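Nudix hydrolase DR_0079 (Deinococcus radiodurans, PDB 2O5F) hydrolyses nucleoside di- and triphosphates to the monophosphates, with a marked preference for CDP and CTP, using magnesium as cofactor. Local coordinates at residues A81-R84 / E85-E89. Residues are numbered along the deposited sequence; the frame is centred on the assembly and turned at random.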
ATOM      1  N   ALA A  81      -8.163   4.971  -6.374  1.00 21.91           N
ATOM      2  CA  ALA A  81      -7.198   3.893  -6.550  1.00 21.57           C
ATOM      3  C   ALA A  81      -7.307   2.938  -5.363  1.00 22.44           C
ATOM      4  O   ALA A  81      -7.206   1.719  -5.512  1.00 22.43           O
ATOM      5  CB  ALA A  81      -5.788   4.459  -6.645  1.00 19.93           C
ATOM      6  N   PHE A  82      -7.517   3.514  -4.186  1.00 22.89           N
ATOM      7  CA  PHE A  82      -7.647   2.744  -2.957  1.00 23.63           C
ATOM      8  C   PHE A  82      -8.858   1.827  -3.069  1.00 23.95           C
ATOM      9  O   PHE A  82      -8.750   0.618  -2.855  1.00 23.35           O
ATOM     10  CB  PHE A  82      -7.779   3.710  -1.767  1.00 23.02           C
ATOM     11  CG  PHE A  82      -8.040   3.040  -0.441  1.00 24.05           C
ATOM     12  CD1 PHE A  82      -7.487   1.804  -0.136  1.00 21.30           C
ATOM     13  CD2 PHE A  82      -8.829   3.673   0.516  1.00 23.99           C
ATOM     14  CE1 PHE A  82      -7.715   1.207   1.104  1.00 26.58           C
ATOM     15  CE2 PHE A  82      -9.064   3.086   1.755  1.00 25.22           C
ATOM     16  CZ  PHE A  82      -8.503   1.847   2.049  1.00 25.05           C
ATOM     17  N   ARG A  83     -10.007   2.394  -3.428  1.00 24.34           N
ATOM     18  CA  ARG A  83     -11.218   1.592  -3.559  1.00 26.03           C
ATOM     19  C   ARG A  83     -11.026   0.465  -4.570  1.00 25.25           C
ATOM     20  O   ARG A  83     -11.484  -0.659  -4.358  1.00 24.48           O
ATOM     21  CB  ARG A  83     -12.404   2.462  -3.988  1.00 26.80           C
ATOM     22  CG  ARG A  83     -13.697   1.669  -4.093  1.00 30.49           C
ATOM     23  CD  ARG A  83     -14.892   2.547  -4.419  1.00 34.10           C
ATOM     24  NE  ARG A  83     -15.228   3.472  -3.337  1.00 35.24           N
ATOM     25  CZ  ARG A  83     -14.837   4.741  -3.285  1.00 35.72           C
ATOM     26  NH1 ARG A  83     -14.090   5.252  -4.254  1.00 34.42           N
ATOM     27  NH2 ARG A  83     -15.202   5.503  -2.263  1.00 36.85           N
ATOM     28  N   ARG A  84     -10.338   0.767  -5.665  1.00 25.87           N
ATOM     29  CA  ARG A  84     -10.092  -0.221  -6.709  1.00 24.46           C
ATOM     30  C   ARG A  84      -9.184  -1.361  -6.255  1.00 24.41           C
ATOM     31  O   ARG A  84      -9.508  -2.532  -6.452  1.00 24.78           O
ATOM     32  CB  ARG A  84      -9.502   0.473  -7.946  1.00 25.08           C
ATOM     33  CG  ARG A  84      -9.095  -0.468  -9.076  1.00 26.92           C
ATOM     34  CD  ARG A  84      -8.598   0.306 -10.301  1.00 27.87           C
ATOM     35  NE  ARG A  84      -7.510   1.243 -10.003  1.00 26.80           N
ATOM     36  CZ  ARG A  84      -6.275   0.887  -9.660  1.00 27.55           C
ATOM     37  NH1 ARG A  84      -5.946  -0.395  -9.560  1.00 29.16           N
ATOM     38  NH2 ARG A  84      -5.357   1.815  -9.434  1.00 27.84           N
ATOM     39  N   GLU A  85      -8.047  -1.029  -5.653  1.00 22.38           N
ATOM     40  CA  GLU A  85      -7.109  -2.054  -5.190  1.00 23.86           C
ATOM     41  C   GLU A  85      -7.688  -2.901  -4.051  1.00 22.46           C
ATOM     42  O   GLU A  85      -7.456  -4.105  -3.995  1.00 22.63           O
ATOM     43  CB  GLU A  85      -5.796  -1.414  -4.732  1.00 25.65           C
ATOM     44  CG  GLU A  85      -4.995  -0.726  -5.836  1.00 29.02           C
ATOM     45  CD  GLU A  85      -4.277  -1.703  -6.764  1.00 31.88           C
ATOM     46  OE1 GLU A  85      -3.609  -1.240  -7.716  1.00 34.85           O
ATOM     47  OE2 GLU A  85      -4.378  -2.930  -6.548  1.00 34.30           O
ATOM     48  N   ALA A  86      -8.428  -2.272  -3.147  1.00 21.53           N
ATOM     49  CA  ALA A  86      -9.023  -2.997  -2.033  1.00 23.73           C
ATOM     50  C   ALA A  86      -9.992  -4.053  -2.539  1.00 23.80           C
ATOM     51  O   ALA A  86     -10.039  -5.162  -2.016  1.00 22.86           O
ATOM     52  CB  ALA A  86      -9.748  -2.034  -1.090  1.00 22.18           C
ATOM     53  N   ARG A  87     -10.777  -3.723  -3.554  1.00 26.45           N
ATOM     54  CA  ARG A  87     -11.718  -4.714  -4.048  1.00 30.17           C
ATOM     55  C   ARG A  87     -11.070  -5.787  -4.918  1.00 30.62           C
ATOM     56  O   ARG A  87     -11.468  -6.946  -4.857  1.00 30.02           O
ATOM     57  CB  ARG A  87     -12.869  -4.037  -4.790  1.00 33.20           C
ATOM     58  CG  ARG A  87     -12.482  -3.290  -6.031  1.00 39.81           C
ATOM     59  CD  ARG A  87     -13.587  -2.312  -6.379  1.00 44.68           C
ATOM     60  NE  ARG A  87     -14.904  -2.936  -6.308  1.00 47.28           N
ATOM     61  CZ  ARG A  87     -16.040  -2.250  -6.257  1.00 49.78           C
ATOM     62  NH1 ARG A  87     -16.010  -0.921  -6.267  1.00 49.56           N
ATOM     63  NH2 ARG A  87     -17.205  -2.887  -6.198  1.00 50.54           N
ATOM     64  N   GLU A  88     -10.060  -5.429  -5.707  1.00 31.84           N
ATOM     65  CA  GLU A  88      -9.420  -6.437  -6.545  1.00 33.33           C
ATOM     66  C   GLU A  88      -8.442  -7.349  -5.801  1.00 31.39           C
ATOM     67  O   GLU A  88      -8.231  -8.485  -6.211  1.00 32.45           O
ATOM     68  CB  GLU A  88      -8.708  -5.789  -7.734  1.00 37.81           C
ATOM     69  CG  GLU A  88      -7.492  -4.971  -7.372  1.00 44.24           C
ATOM     70  CD  GLU A  88      -6.749  -4.460  -8.597  1.00 48.03           C
ATOM     71  OE1 GLU A  88      -5.755  -3.728  -8.420  1.00 49.88           O
ATOM     72  OE2 GLU A  88      -7.152  -4.792  -9.734  1.00 51.20           O
ATOM     73  N   GLU A  89      -7.851  -6.866  -4.712  1.00 29.24           N
ATOM     74  CA  GLU A  89      -6.903  -7.682  -3.961  1.00 26.62           C
ATOM     75  C   GLU A  89      -7.512  -8.356  -2.730  1.00 25.46           C
ATOM     76  O   GLU A  89      -7.181  -9.501  -2.422  1.00 21.98           O
ATOM     77  CB  GLU A  89      -5.701  -6.840  -3.511  1.00 30.30           C
ATOM     78  CG  GLU A  89      -4.974  -6.100  -4.637  1.00 35.35           C
ATOM     79  CD  GLU A  89      -3.780  -5.297  -4.138  1.00 40.55           C
ATOM     80  OE1 GLU A  89      -3.936  -4.519  -3.166  1.00 39.43           O
ATOM     81  OE2 GLU A  89      -2.686  -5.429  -4.732  1.00 43.36           O
TER
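Arg84 reaches along its helix to two glutamates, Glu85 and Glu88, and the three form a salt-bridge network. Its CB lies beside the amide N of the next residue, Glu85. CG is anti to the backbone N (chi1 175°), and the chain stays extended until it bends at chi3. NE then pairs with Glu76, and NH2 donates to the carbonyl of Ala71. NH1 is the nitrogen that turns to the two glutamates. Arg84 NH1 lies 3.1 Å from Glu85 OE1 in a weak, bent hydrogen bond that is part of a salt bridge. Arg84 NH1 also makes a longer salt bridge, 3.5 Å to Glu88 OE1. Both oxygens sit at the edge of the guanidinium, near its plane. The Glu85 carboxylate is nonetheless turned 69° from that plane. One guanidinium face has Ala81 O over its centre.

All nine residues belong to the Nudix box, on its helix 78-90. Glu85 and Glu89 are inferred magnesium ligands of this nucleotide hydrolase, so Arg84 is probably a second-shell residue that positions Glu85. With an alanine here in place of Arg84, Glu76 and Glu88 would probably lose this charge partner, and the Glu85 carboxylate would be freer to turn. Glu85 CG packs 3.3 Å from Ala81 O, the same oxygen that accepts the hydrogen bond from Glu85 N.

Phe82 and Ala86 meet on another side of the helix. Phe82 CE1 lies 4.4 Å from Ala86 CB, while the Phe82 ring stacks on Tyr119 and meets Trp99 edge-to-face. Arg83 and Arg87 run side by side, with Arg87 NH1 4.1 Å from Arg83 CD. Their like charges find separate acids: Arg83 pairs with Asp95 and Glu79, Arg87 with Glu93.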